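Local coordinates for protein methylaspartate ammonia-lyase (Citrobacter amalonaticus, PDB 1KKO) that catalyses the reversible, magnesium-dependent elimination of ammonia from (2S,3S)-3-methyl-L-aspartate to give mesaconate, at residues A[82-87]-A[127-132]; A[53-58]-A[67-72]; A[16-21]-A[72-77]; A[78-83]-A[309-314]. All coordinates share one frame; numbering follows the deposited sequence.

Contact 1 (A[82-87]-A[127-132])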
loop_
_atom_site.group_PDB
_atom_site.type_symbol
_atom_site.label_atom_id
_atom_site.label_comp_id
_atom_site.label_asym_id
_atom_site.label_seq_id
_atom_site.Cartn_x
_atom_site.Cartn_y
_atom_site.Cartn_z
ATOM N N PRO A 82 21.475 -1.237 -11.757
ATOM C CA PRO A 82 21.432 -2.450 -10.929
ATOM C C PRO A 82 20.426 -2.420 -9.781
ATOM O O PRO A 82 19.913 -1.362 -9.464
ATOM C CB PRO A 82 22.852 -2.515 -10.347
ATOM C CG PRO A 82 23.660 -1.602 -11.139
ATOM C CD PRO A 82 22.770 -0.538 -11.662
ATOM N N LEU A 83 20.147 -3.559 -9.139
ATOM C CA LEU A 83 19.257 -3.524 -7.979
ATOM C C LEU A 83 19.880 -2.601 -6.937
ATOM O O LEU A 83 21.098 -2.395 -6.897
ATOM C CB LEU A 83 18.943 -4.909 -7.412
ATOM C CG LEU A 83 20.003 -5.610 -6.549
ATOM C CD1 LEU A 83 19.474 -6.983 -6.177
ATOM C CD2 LEU A 83 21.346 -5.728 -7.235
ATOM N N PHE A 84 19.014 -2.081 -6.092
ATOM C CA PHE A 84 19.328 -0.989 -5.196
ATOM C C PHE A 84 19.154 -1.408 -3.752
ATOM O O PHE A 84 18.027 -1.544 -3.272
ATOM C CB PHE A 84 18.384 0.169 -5.545
ATOM C CG PHE A 84 18.597 1.399 -4.736
ATOM C CD1 PHE A 84 19.660 2.247 -5.009
ATOM C CD2 PHE A 84 17.726 1.733 -3.719
ATOM C CE1 PHE A 84 19.850 3.393 -4.259
ATOM C CE2 PHE A 84 17.926 2.877 -2.975
ATOM C CZ PHE A 84 18.985 3.700 -3.245
ATOM N N LEU A 85 20.278 -1.594 -3.060
ATOM C CA LEU A 85 20.273 -2.032 -1.663
ATOM C C LEU A 85 20.769 -0.941 -0.716
ATOM O O LEU A 85 21.800 -0.315 -0.959
ATOM C CB LEU A 85 21.114 -3.290 -1.509
ATOM C CG LEU A 85 20.673 -4.498 -2.347
ATOM C CD1 LEU A 85 21.470 -5.721 -1.918
ATOM C CD2 LEU A 85 19.187 -4.775 -2.229
ATOM N N ALA A 86 20.023 -0.709 0.362
ATOM C CA ALA A 86 20.345 0.374 1.295
ATOM C C ALA A 86 21.722 0.259 1.948
ATOM O O ALA A 86 22.389 1.275 2.189
ATOM C CB ALA A 86 19.280 0.484 2.360
ATOM N N GLU A 87 22.153 -0.966 2.222
ATOM C CA GLU A 87 23.409 -1.203 2.923
ATOM C C GLU A 87 24.517 -0.387 2.298
ATOM O O GLU A 87 25.272 0.279 2.997
ATOM C CB GLU A 87 23.782 -2.686 2.875
ATOM N N HIS A 127 23.104 6.521 -9.379
ATOM C CA HIS A 127 22.121 5.508 -9.709
ATOM C C HIS A 127 20.793 6.216 -9.971
ATOM O O HIS A 127 20.450 7.184 -9.284
ATOM C CB HIS A 127 22.008 4.558 -8.524
ATOM C CG HIS A 127 21.233 3.307 -8.791
ATOM N ND1 HIS A 127 19.875 3.292 -9.052
ATOM C CD2 HIS A 127 21.636 2.015 -8.813
ATOM C CE1 HIS A 127 19.479 2.042 -9.207
ATOM N NE2 HIS A 127 20.530 1.248 -9.077
ATOM N N THR A 128 20.022 5.743 -10.945
ATOM C CA THR A 128 18.730 6.352 -11.223
ATOM C C THR A 128 17.850 6.420 -9.979
ATOM O O THR A 128 17.106 7.368 -9.827
ATOM C CB THR A 128 17.958 5.617 -12.338
ATOM O OG1 THR A 128 17.956 4.206 -12.089
ATOM C CG2 THR A 128 18.617 5.842 -13.689
ATOM N N ALA A 129 17.930 5.422 -9.103
ATOM C CA ALA A 129 17.098 5.404 -7.891
ATOM C C ALA A 129 17.432 6.557 -6.969
ATOM O O ALA A 129 16.558 7.073 -6.299
ATOM C CB ALA A 129 17.263 4.104 -7.157
ATOM N N VAL A 130 18.710 6.913 -6.888
ATOM C CA VAL A 130 19.148 8.029 -6.056
ATOM C C VAL A 130 18.643 9.344 -6.657
ATOM O O VAL A 130 18.108 10.194 -5.962
ATOM C CB VAL A 130 20.670 8.036 -5.898
ATOM C CG1 VAL A 130 21.137 9.321 -5.190
ATOM C CG2 VAL A 130 21.107 6.803 -5.150
ATOM N N ARG A 131 18.810 9.513 -7.961
ATOM C CA ARG A 131 18.314 10.705 -8.606
ATOM C C ARG A 131 16.789 10.785 -8.457
ATOM O O ARG A 131 16.231 11.855 -8.249
ATOM C CB ARG A 131 18.717 10.696 -10.068
ATOM C CG ARG A 131 20.218 10.835 -10.243
ATOM C CD ARG A 131 20.613 10.872 -11.678
ATOM N NE ARG A 131 20.874 9.616 -12.349
ATOM C CZ ARG A 131 20.580 9.388 -13.639
ATOM N NH1 ARG A 131 19.907 10.277 -14.389
ATOM N NH2 ARG A 131 20.923 8.242 -14.163
ATOM N N TYR A 132 16.119 9.636 -8.546
ATOM C CA TYR A 132 14.673 9.582 -8.378
ATOM C C TYR A 132 14.275 10.092 -6.989
ATOM O O TYR A 132 13.446 10.993 -6.864
ATOM C CB TYR A 132 14.216 8.142 -8.571
ATOM C CG TYR A 132 12.740 7.880 -8.705
ATOM C CD1 TYR A 132 11.944 8.617 -9.566
ATOM C CD2 TYR A 132 12.145 6.828 -7.998
ATOM C CE1 TYR A 132 10.598 8.332 -9.705
ATOM C CE2 TYR A 132 10.806 6.521 -8.150
ATOM C CZ TYR A 132 10.029 7.279 -9.013
ATOM O OH TYR A 132 8.691 7.010 -9.202
#

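Contact 2 (A[53-58]-A[67-72])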
loop_
_atom_site.group_PDB
_atom_site.type_symbol
_atom_site.label_atom_id
_atom_site.label_comp_id
_atom_site.label_asym_id
_atom_site.label_seq_id
_atom_site.Cartn_x
_atom_site.Cartn_y
_atom_site.Cartn_z
ATOM N N VAL A 53 15.591 3.918 0.038
ATOM C CA VAL A 53 16.205 4.838 0.979
ATOM C C VAL A 53 15.353 6.089 1.001
ATOM O O VAL A 53 15.178 6.750 -0.025
ATOM C CB VAL A 53 17.652 5.211 0.625
ATOM C CG1 VAL A 53 18.158 6.327 1.555
ATOM C CG2 VAL A 53 18.545 3.992 0.698
ATOM N N SER A 54 14.798 6.411 2.165
ATOM C CA SER A 54 14.023 7.622 2.309
ATOM C C SER A 54 14.955 8.803 2.506
ATOM O O SER A 54 15.912 8.730 3.265
ATOM C CB SER A 54 13.082 7.549 3.508
ATOM O OG SER A 54 12.019 6.628 3.323
ATOM N N VAL A 55 14.637 9.876 1.803
ATOM C CA VAL A 55 15.333 11.146 1.909
ATOM C C VAL A 55 14.408 12.113 2.632
ATOM O O VAL A 55 13.260 12.272 2.243
ATOM C CB VAL A 55 15.618 11.726 0.496
ATOM C CG1 VAL A 55 16.411 13.019 0.588
ATOM C CG2 VAL A 55 16.357 10.695 -0.349
ATOM N N GLN A 56 14.893 12.716 3.711
ATOM C CA GLN A 56 14.138 13.735 4.413
ATOM C C GLN A 56 14.992 14.986 4.453
ATOM O O GLN A 56 16.164 14.932 4.828
ATOM C CB GLN A 56 13.803 13.281 5.832
ATOM C CG GLN A 56 12.866 12.091 5.862
ATOM C CD GLN A 56 12.501 11.695 7.270
ATOM O OE1 GLN A 56 11.397 11.995 7.723
ATOM N NE2 GLN A 56 13.427 11.056 7.973
ATOM N N LEU A 57 14.386 16.102 4.072
ATOM C CA LEU A 57 15.084 17.378 4.064
ATOM C C LEU A 57 14.356 18.303 5.017
ATOM O O LEU A 57 13.231 18.708 4.763
ATOM C CB LEU A 57 15.079 17.978 2.661
ATOM C CG LEU A 57 15.580 17.077 1.532
ATOM C CD1 LEU A 57 15.422 17.767 0.195
ATOM C CD2 LEU A 57 17.022 16.667 1.711
ATOM N N ILE A 58 14.993 18.604 6.140
ATOM C CA ILE A 58 14.426 19.526 7.112
ATOM C C ILE A 58 14.814 20.909 6.645
ATOM O O ILE A 58 16.007 21.199 6.498
ATOM C CB ILE A 58 14.988 19.275 8.515
ATOM C CG1 ILE A 58 14.725 17.837 8.962
ATOM C CG2 ILE A 58 14.378 20.234 9.507
ATOM C CD1 ILE A 58 15.389 17.506 10.268
ATOM N N GLY A 67 11.196 12.155 0.000
ATOM C CA GLY A 67 11.291 11.459 -1.266
ATOM C C GLY A 67 11.890 10.098 -1.008
ATOM O O GLY A 67 12.594 9.903 -0.023
ATOM N N ASP A 68 11.647 9.144 -1.903
ATOM C CA ASP A 68 12.200 7.804 -1.750
ATOM C C ASP A 68 13.002 7.356 -2.953
ATOM O O ASP A 68 12.518 7.363 -4.085
ATOM C CB ASP A 68 11.085 6.781 -1.535
ATOM C CG ASP A 68 10.590 6.716 -0.114
ATOM O OD1 ASP A 68 11.317 7.126 0.800
ATOM O OD2 ASP A 68 9.479 6.242 0.154
ATOM N N CYS A 69 14.226 6.947 -2.671
ATOM C CA CYS A 69 15.064 6.300 -3.653
ATOM C C CYS A 69 14.537 4.883 -3.813
ATOM O O CYS A 69 14.496 4.135 -2.835
ATOM C CB CYS A 69 16.508 6.252 -3.174
ATOM S SG CYS A 69 17.225 7.867 -2.788
ATOM N N ALA A 70 14.171 4.504 -5.038
ATOM C CA ALA A 70 13.586 3.196 -5.308
ATOM C C ALA A 70 13.907 2.816 -6.737
ATOM O O ALA A 70 14.136 3.692 -7.579
ATOM C CB ALA A 70 12.082 3.222 -5.099
ATOM N N ALA A 71 13.897 1.518 -7.002
ATOM C CA ALA A 71 14.239 0.972 -8.300
ATOM C C ALA A 71 13.230 -0.095 -8.695
ATOM O O ALA A 71 12.538 -0.668 -7.843
ATOM C CB ALA A 71 15.617 0.402 -8.267
ATOM N N VAL A 72 13.174 -0.397 -9.987
ATOM C CA VAL A 72 12.169 -1.326 -10.475
ATOM C C VAL A 72 12.415 -2.769 -10.057
ATOM O O VAL A 72 13.522 -3.162 -9.699
ATOM C CB VAL A 72 12.008 -1.249 -12.014
ATOM C CG1 VAL A 72 11.728 0.185 -12.460
ATOM C CG2 VAL A 72 13.203 -1.798 -12.713
#

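Contact 3 (A[16-21]-A[72-77])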
loop_
_atom_site.group_PDB
_atom_site.type_symbol
_atom_site.label_atom_id
_atom_site.label_comp_id
_atom_site.label_asym_id
_atom_site.label_seq_id
_atom_site.Cartn_x
_atom_site.Cartn_y
_atom_site.Cartn_z
ATOM N N TYR A 16 9.638 -6.723 -4.586
ATOM C CA TYR A 16 10.871 -7.499 -4.575
ATOM C C TYR A 16 11.699 -7.132 -5.786
ATOM O O TYR A 16 11.175 -6.683 -6.806
ATOM C CB TYR A 16 10.534 -9.027 -4.596
ATOM C CG TYR A 16 9.786 -9.335 -3.343
ATOM C CD1 TYR A 16 8.439 -9.056 -3.249
ATOM C CD2 TYR A 16 10.450 -9.750 -2.199
ATOM C CE1 TYR A 16 7.777 -9.195 -2.058
ATOM C CE2 TYR A 16 9.796 -9.884 -1.010
ATOM C CZ TYR A 16 8.461 -9.586 -0.937
ATOM O OH TYR A 16 7.793 -9.670 0.251
ATOM N N PHE A 17 13.006 -7.289 -5.652
ATOM C CA PHE A 17 13.908 -7.283 -6.793
ATOM C C PHE A 17 13.971 -8.717 -7.291
ATOM O O PHE A 17 14.323 -9.617 -6.522
ATOM C CB PHE A 17 15.312 -6.847 -6.391
ATOM C CG PHE A 17 15.419 -5.405 -5.988
ATOM C CD1 PHE A 17 15.113 -4.408 -6.889
ATOM C CD2 PHE A 17 15.845 -5.053 -4.722
ATOM C CE1 PHE A 17 15.220 -3.086 -6.521
ATOM C CE2 PHE A 17 15.962 -3.726 -4.378
ATOM C CZ PHE A 17 15.635 -2.754 -5.272
ATOM N N ASP A 18 13.632 -8.916 -8.561
ATOM C CA ASP A 18 13.645 -10.236 -9.172
ATOM C C ASP A 18 14.651 -10.264 -10.304
ATOM O O ASP A 18 14.735 -9.330 -11.106
ATOM C CB ASP A 18 12.285 -10.556 -9.764
ATOM C CG ASP A 18 11.263 -10.974 -8.741
ATOM O OD1 ASP A 18 11.627 -11.249 -7.578
ATOM O OD2 ASP A 18 10.057 -11.044 -9.058
ATOM N N ASP A 19 15.402 -11.354 -10.359
ATOM C CA ASP A 19 16.366 -11.573 -11.424
ATOM C C ASP A 19 15.570 -12.108 -12.617
ATOM O O ASP A 19 15.316 -13.308 -12.723
ATOM C CB ASP A 19 17.415 -12.554 -10.928
ATOM C CG ASP A 19 18.501 -12.805 -11.925
ATOM O OD1 ASP A 19 18.269 -12.591 -13.129
ATOM O OD2 ASP A 19 19.604 -13.233 -11.543
ATOM N N GLN A 20 15.128 -11.199 -13.487
ATOM C CA GLN A 20 14.254 -11.538 -14.601
ATOM C C GLN A 20 14.893 -12.573 -15.509
ATOM O O GLN A 20 14.209 -13.463 -16.010
ATOM C CB GLN A 20 13.911 -10.299 -15.427
ATOM C CG GLN A 20 12.761 -10.517 -16.366
ATOM C CD GLN A 20 12.417 -9.278 -17.146
ATOM O OE1 GLN A 20 13.186 -8.325 -17.167
ATOM N NE2 GLN A 20 11.265 -9.290 -17.795
ATOM N N GLN A 21 16.199 -12.464 -15.705
ATOM C CA GLN A 21 16.886 -13.395 -16.584
ATOM C C GLN A 21 16.821 -14.797 -16.008
ATOM O O GLN A 21 16.528 -15.745 -16.734
ATOM C CB GLN A 21 18.333 -12.988 -16.798
ATOM C CG GLN A 21 19.050 -13.855 -17.824
ATOM C CD GLN A 21 18.413 -13.768 -19.194
ATOM O OE1 GLN A 21 17.878 -14.753 -19.711
ATOM N NE2 GLN A 21 18.447 -12.582 -19.780
ATOM N N VAL A 72 13.174 -0.397 -9.987
ATOM C CA VAL A 72 12.169 -1.326 -10.475
ATOM C C VAL A 72 12.415 -2.769 -10.057
ATOM O O VAL A 72 13.522 -3.162 -9.699
ATOM C CB VAL A 72 12.008 -1.249 -12.014
ATOM C CG1 VAL A 72 11.728 0.185 -12.460
ATOM C CG2 VAL A 72 13.203 -1.798 -12.713
ATOM N N GLN A 73 11.349 -3.548 -10.114
ATOM C CA GLN A 73 11.393 -4.961 -9.778
ATOM C C GLN A 73 12.483 -5.677 -10.567
ATOM O O GLN A 73 13.321 -6.370 -10.001
ATOM C CB GLN A 73 10.029 -5.590 -10.079
ATOM C CG GLN A 73 9.980 -7.124 -9.911
ATOM C CD GLN A 73 8.590 -7.723 -10.135
ATOM O OE1 GLN A 73 8.357 -8.898 -9.816
ATOM N NE2 GLN A 73 7.677 -6.944 -10.670
ATOM N N TYR A 74 12.460 -5.516 -11.883
ATOM C CA TYR A 74 13.426 -6.191 -12.742
ATOM C C TYR A 74 14.653 -5.298 -12.949
ATOM O O TYR A 74 15.000 -4.920 -14.073
ATOM C CB TYR A 74 12.752 -6.612 -14.056
ATOM C CG TYR A 74 11.553 -7.531 -13.844
ATOM C CD1 TYR A 74 11.680 -8.713 -13.130
ATOM C CD2 TYR A 74 10.296 -7.194 -14.315
ATOM C CE1 TYR A 74 10.585 -9.554 -12.933
ATOM C CE2 TYR A 74 9.208 -8.014 -14.107
ATOM C CZ TYR A 74 9.353 -9.192 -13.419
ATOM O OH TYR A 74 8.244 -10.001 -13.209
ATOM N N SER A 75 15.330 -4.988 -11.850
ATOM C CA SER A 75 16.514 -4.147 -11.876
ATOM C C SER A 75 17.667 -4.880 -12.553
ATOM O O SER A 75 17.777 -6.108 -12.490
ATOM C CB SER A 75 16.918 -3.729 -10.460
ATOM O OG SER A 75 16.139 -2.639 -9.985
ATOM N N GLY A 76 18.530 -4.128 -13.227
ATOM C CA GLY A 76 19.651 -4.722 -13.917
ATOM C C GLY A 76 19.257 -5.357 -15.237
ATOM O O GLY A 76 20.134 -5.844 -15.944
ATOM N N ALA A 77 17.968 -5.360 -15.574
ATOM C CA ALA A 77 17.487 -5.916 -16.835
ATOM C C ALA A 77 17.253 -4.799 -17.844
ATOM O O ALA A 77 16.980 -3.663 -17.467
ATOM C CB ALA A 77 16.173 -6.687 -16.615
HETATM O O HOH W 1 8.892 -11.975 -11.372
HETATM O O HOH W 2 16.189 -8.287 -13.160
#

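Contact 4 (A[78-83]-A[309-314])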
loop_
_atom_site.group_PDB
_atom_site.type_symbol
_atom_site.label_atom_id
_atom_site.label_comp_id
_atom_site.label_asym_id
_atom_site.label_seq_id
_atom_site.Cartn_x
_atom_site.Cartn_y
_atom_site.Cartn_z
ATOM N N GLY A 78 17.370 -5.115 -19.128
ATOM C CA GLY A 78 16.976 -4.184 -20.173
ATOM C C GLY A 78 17.651 -2.830 -20.188
ATOM O O GLY A 78 17.036 -1.838 -20.566
ATOM N N GLY A 79 18.908 -2.783 -19.773
ATOM C CA GLY A 79 19.670 -1.552 -19.774
ATOM C C GLY A 79 19.516 -0.712 -18.525
ATOM O O GLY A 79 20.131 0.342 -18.416
ATOM N N ARG A 80 18.722 -1.194 -17.572
ATOM C CA ARG A 80 18.478 -0.446 -16.344
ATOM C C ARG A 80 19.651 -0.530 -15.385
ATOM O O ARG A 80 20.509 -1.403 -15.481
ATOM C CB ARG A 80 17.254 -0.975 -15.625
ATOM C CG ARG A 80 15.989 -0.807 -16.351
ATOM C CD ARG A 80 14.838 -1.401 -15.585
ATOM N NE ARG A 80 13.642 -1.252 -16.379
ATOM C CZ ARG A 80 12.984 -2.239 -16.960
ATOM N NH1 ARG A 80 11.930 -1.957 -17.707
ATOM N NH2 ARG A 80 13.349 -3.509 -16.774
ATOM N N ASP A 81 19.662 0.384 -14.427
ATOM C CA ASP A 81 20.673 0.366 -13.400
ATOM C C ASP A 81 20.458 -0.870 -12.524
ATOM O O ASP A 81 19.394 -1.472 -12.541
ATOM C CB ASP A 81 20.586 1.637 -12.581
ATOM C CG ASP A 81 21.213 2.828 -13.269
ATOM O OD1 ASP A 81 21.567 2.762 -14.470
ATOM O OD2 ASP A 81 21.377 3.901 -12.667
ATOM N N PRO A 82 21.475 -1.237 -11.757
ATOM C CA PRO A 82 21.432 -2.450 -10.929
ATOM C C PRO A 82 20.426 -2.420 -9.781
ATOM O O PRO A 82 19.913 -1.362 -9.464
ATOM C CB PRO A 82 22.852 -2.515 -10.347
ATOM C CG PRO A 82 23.660 -1.602 -11.139
ATOM C CD PRO A 82 22.770 -0.538 -11.662
ATOM N N LEU A 83 20.147 -3.559 -9.139
ATOM C CA LEU A 83 19.257 -3.524 -7.979
ATOM C C LEU A 83 19.880 -2.601 -6.937
ATOM O O LEU A 83 21.098 -2.395 -6.897
ATOM C CB LEU A 83 18.943 -4.909 -7.412
ATOM C CG LEU A 83 20.003 -5.610 -6.549
ATOM C CD1 LEU A 83 19.474 -6.983 -6.177
ATOM C CD2 LEU A 83 21.346 -5.728 -7.235
ATOM N N TRP A 309 13.611 -1.443 -23.329
ATOM C CA TRP A 309 14.632 -0.659 -24.032
ATOM C C TRP A 309 14.275 0.815 -24.156
ATOM O O TRP A 309 15.027 1.578 -24.765
ATOM C CB TRP A 309 14.993 -1.276 -25.390
ATOM C CG TRP A 309 15.435 -2.688 -25.178
ATOM C CD1 TRP A 309 14.728 -3.809 -25.458
ATOM C CD2 TRP A 309 16.637 -3.121 -24.535
ATOM N NE1 TRP A 309 15.431 -4.925 -25.071
ATOM C CE2 TRP A 309 16.610 -4.526 -24.500
ATOM C CE3 TRP A 309 17.748 -2.464 -24.016
ATOM C CZ2 TRP A 309 17.637 -5.279 -23.942
ATOM C CZ3 TRP A 309 18.777 -3.220 -23.474
ATOM C CH2 TRP A 309 18.708 -4.606 -23.445
ATOM N N CYS A 310 13.155 1.221 -23.549
ATOM C CA CYS A 310 12.729 2.614 -23.546
ATOM C C CYS A 310 12.785 3.069 -22.095
ATOM O O CYS A 310 11.780 3.072 -21.402
ATOM C CB CYS A 310 11.330 2.730 -24.123
ATOM S SG CYS A 310 10.823 4.435 -24.359
ATOM N N ASN A 311 13.982 3.441 -21.642
ATOM C CA ASN A 311 14.225 3.720 -20.226
ATOM C C ASN A 311 14.357 5.185 -19.861
ATOM O O ASN A 311 13.656 5.673 -18.968
ATOM C CB ASN A 311 15.510 3.015 -19.769
ATOM C CG ASN A 311 15.473 1.533 -19.975
ATOM O OD1 ASN A 311 14.459 0.872 -19.723
ATOM N ND2 ASN A 311 16.602 0.973 -20.404
ATOM N N THR A 312 15.286 5.874 -20.519
ATOM C CA THR A 312 15.631 7.243 -20.192
ATOM C C THR A 312 14.812 8.246 -20.978
ATOM O O THR A 312 14.110 7.901 -21.933
ATOM C CB THR A 312 17.097 7.510 -20.537
ATOM O OG1 THR A 312 17.245 7.433 -21.961
ATOM C CG2 THR A 312 18.035 6.430 -19.952
ATOM N N TYR A 313 14.958 9.507 -20.596
ATOM C CA TYR A 313 14.340 10.608 -21.331
ATOM C C TYR A 313 14.720 10.520 -22.818
ATOM O O TYR A 313 13.849 10.566 -23.688
ATOM C CB TYR A 313 14.775 11.973 -20.764
ATOM C CG TYR A 313 14.364 13.084 -21.695
ATOM C CD1 TYR A 313 13.069 13.552 -21.708
ATOM C CD2 TYR A 313 15.254 13.613 -22.613
ATOM C CE1 TYR A 313 12.673 14.529 -22.596
ATOM C CE2 TYR A 313 14.867 14.600 -23.497
ATOM C CZ TYR A 313 13.575 15.060 -23.480
ATOM O OH TYR A 313 13.142 16.037 -24.372
ATOM N N GLN A 314 16.008 10.368 -23.115
ATOM C CA GLN A 314 16.422 10.299 -24.518
ATOM C C GLN A 314 15.840 9.072 -25.219
ATOM O O GLN A 314 15.463 9.146 -26.398
ATOM C CB GLN A 314 17.940 10.336 -24.658
ATOM C CG GLN A 314 18.385 10.404 -26.127
ATOM C CD GLN A 314 17.960 11.690 -26.817
ATOM O OE1 GLN A 314 18.189 12.781 -26.297
ATOM N NE2 GLN A 314 17.341 11.568 -27.990
HETATM O O HOH W 3 14.329 -1.754 -20.603
HETATM O O HOH W 4 12.112 1.153 -18.335
#

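Contact 1 (A[82-87]-A[127-132])
Phe-84 and Ala-129 face each other with their CA atoms 7.3 Å apart, where the extended run 82-85 passes the first turn of helix 128-146. The side chain of His-127, the residue just before that helix, spans the gap and uses both ring nitrogens. Its NE2 donates to the carbonyl oxygen of Pro-82 over 2.7 Å, and its ND1 receives the amide of Ala-129 N at 2.9 Å. Both partners lie almost exactly in the imidazole plane, so the two bonds together fix the rotation of the ring; a neutral ring protonated on NE2 is consistent with this pattern. With CG anti to the backbone N (chi1 -169°), the ring reaches out to the passing chain while ND1 stays within range of the helix start.

Phe-84 packs beside it. Its CD1 edge sits over the centre of the His-127 ring in an edge-to-face pair, centroids 5.3 Å apart and planes at 56°. One phenyl face is covered by the Ala-129 methyl, a CH-pi contact with CB 3.8 Å from the Phe-84 ring centroid, and farther out CE1 of Phe-84 meets Val-130 CG2 at 3.7 Å.

His-127 thus serves as N-cap of helix 128-146, its ND1 taking the amide two residues on, in the N-terminal domain of an enolase-superfamily enzyme.

Contact 2 (A[53-58]-A[67-72])
Val-53 to Val-55 and Gly-67 to Cys-69 are paired in a beta hairpin, part of the three-stranded antiparallel sheet of the N-terminal domain, as in other members of the enolase superfamily. The short strand segments run at 148° to each other.

The tight part is the backbone. Val-53 and Cys-69 form one hydrogen-bonded pair, with Cys-69 N donating to Val-53 O at 2.8 Å and Val-53 N to Cys-69 O at 3.1 Å. Val-55 and Gly-67 form the next, and its bond from Val-55 N to Gly-67 O, 2.7 Å long, is nearly straight at 173°. Between them, CA-H groups of Ser-54 and Asp-68 turn toward Gly-67 O and Val-53 O in the non-hydrogen-bonded pair.

Side-chain packing across the strands is looser. On the face carrying Val-53, Val-55 and Cys-69, CG2 of Val-55 meets Cys-69 SG at 3.8 Å, while Val-53 CB and Cys-69 CB stay 4.1 Å apart; much of the cover here comes from helices 86-101 and 128-146.

The face of Ser-54 and Asp-68 is polar, yet it is buried rather than open to solvent, for Arg-404 of the second subunit covers it and its NH1 is bonded to Ser-54 OG. One carboxylate oxygen, Asp-68 OD2, is hydrogen-bonded to Thr-364 OG1. The other one, Asp-68 OD1, takes the Ser-54 OG hydroxyl on its syn side over 2.7 Å, the donor lying 21° out of the carboxylate plane.

Contact 3 (A[16-21]-A[72-77])
The carbonyl oxygen of Gln-73 draws in three groups. Asp-18 N donates to it over 2.9 Å from above the carbonyl plane, the CA-H of Phe-17 points at it, and Ser-75 N adds a weak bond that closes an inverse gamma turn centred on Tyr-74.

That turn lifts the Tyr-74 ring between two glutamines. Over one face lies the amide of Gln-20, its plane only 16° from that of the ring and its CD 3.8 Å above it; CG anti to the backbone N (chi1 -166°) and an extended chain beyond carry it across the ring at about a right angle and set the amide flat over the rim. CG of Gln-73 covers the opposite face. At the phenolic end, water 1 joins Tyr-74 OH to Asp-18 OD2, 2.8 Å from each, while Asp-18 OD1 makes a salt bridge with Arg-47. A second water accepts from Gln-20 N and donates to Ser-75 O at 2.8 Å, bridging helix start and loop.

Deeper in, Phe-17 presents the edge of its ring to Val-72 O, 3.5 Å from CD1. The same Val-72 oxygen accepts the hydroxyl of Ser-75 OG at 2.7 Å.

A type II turn from Tyr-74 to Ala-77 completes this loop of the N-terminal domain. It lies at the substrate pocket of the enolase-superfamily barrel, where Gln-73 N bonds to the substrate-binding Thr-360 and Val-72 packs against the catalytic base Lys-331.

Contact 4 (A[78-83]-A[309-314])
Gly-78 lies flat against the indole of Trp-309. Its CA sits over one face of the six-membered ring, 3.9 Å from the centroid of that Trp-309 ring, in a CH-pi contact, and its carbonyl carbon follows 3.5 Å from CZ3 of Trp-309. The indole NE1 is hydrogen-bonded to Asp-277 OD1. The Gly-78 carbonyl oxygen turns to Asn-311, whose ND2 donates to it over 2.8 Å in a nearly straight bond (169°), with that oxygen close to the amide plane. Water 3 donates to both Gly-78 O and Asn-311 OD1 and accepts from Trp-309 N, so one water satisfies three polar atoms.

Gly-79, like Gly-78, has positive phi, and carries the chain past the indole with its N 3.7 Å from Trp-309 CZ3. The partner loop belongs to the TIM barrel: it follows strand 303-306 and the magnesium ligand Asp-307, and leads into helix 313-321, so the N-terminal domain here meets the catalytic end of the barrel.

Arg-80 then stretches from CG to NE in an extended chain that crosses Asn-311 at about a right angle. Its NE stays 4.0 Å from Asn-311 OD1 and forms a salt bridge with Asp-334. Water 4 accepts from Arg-80 NH1 at 3.2 Å and lies 2.7 Å from Asn-311 OD1, while water 3 lies over the rim of one guanidinium face. At Asp-81 the chain leaves the barrel loop, and its OD2 accepts the amide of Thr-128.

How the contacts relate
From the N terminus, the end of strand 3-18 meets residues 72-77 in contact 3, closing a loop that holds the hairpin of contact 2 within it; the two share Val-72. The chain then runs directly into 78-87, from which contacts 4 and 1 both start, sharing Pro-82 and Leu-83. Contact 1 closes the shorter loop, to the start of helix 128-146, and lies within the far longer one that contact 4 closes on the barrel. Contacts 1, 2 and 3 tie sheet, helices and loop inside the N-terminal domain, whereas contact 4 joins that domain to the barrel. Phe-84 packs on Cys-69 and Phe-17, linking the first three.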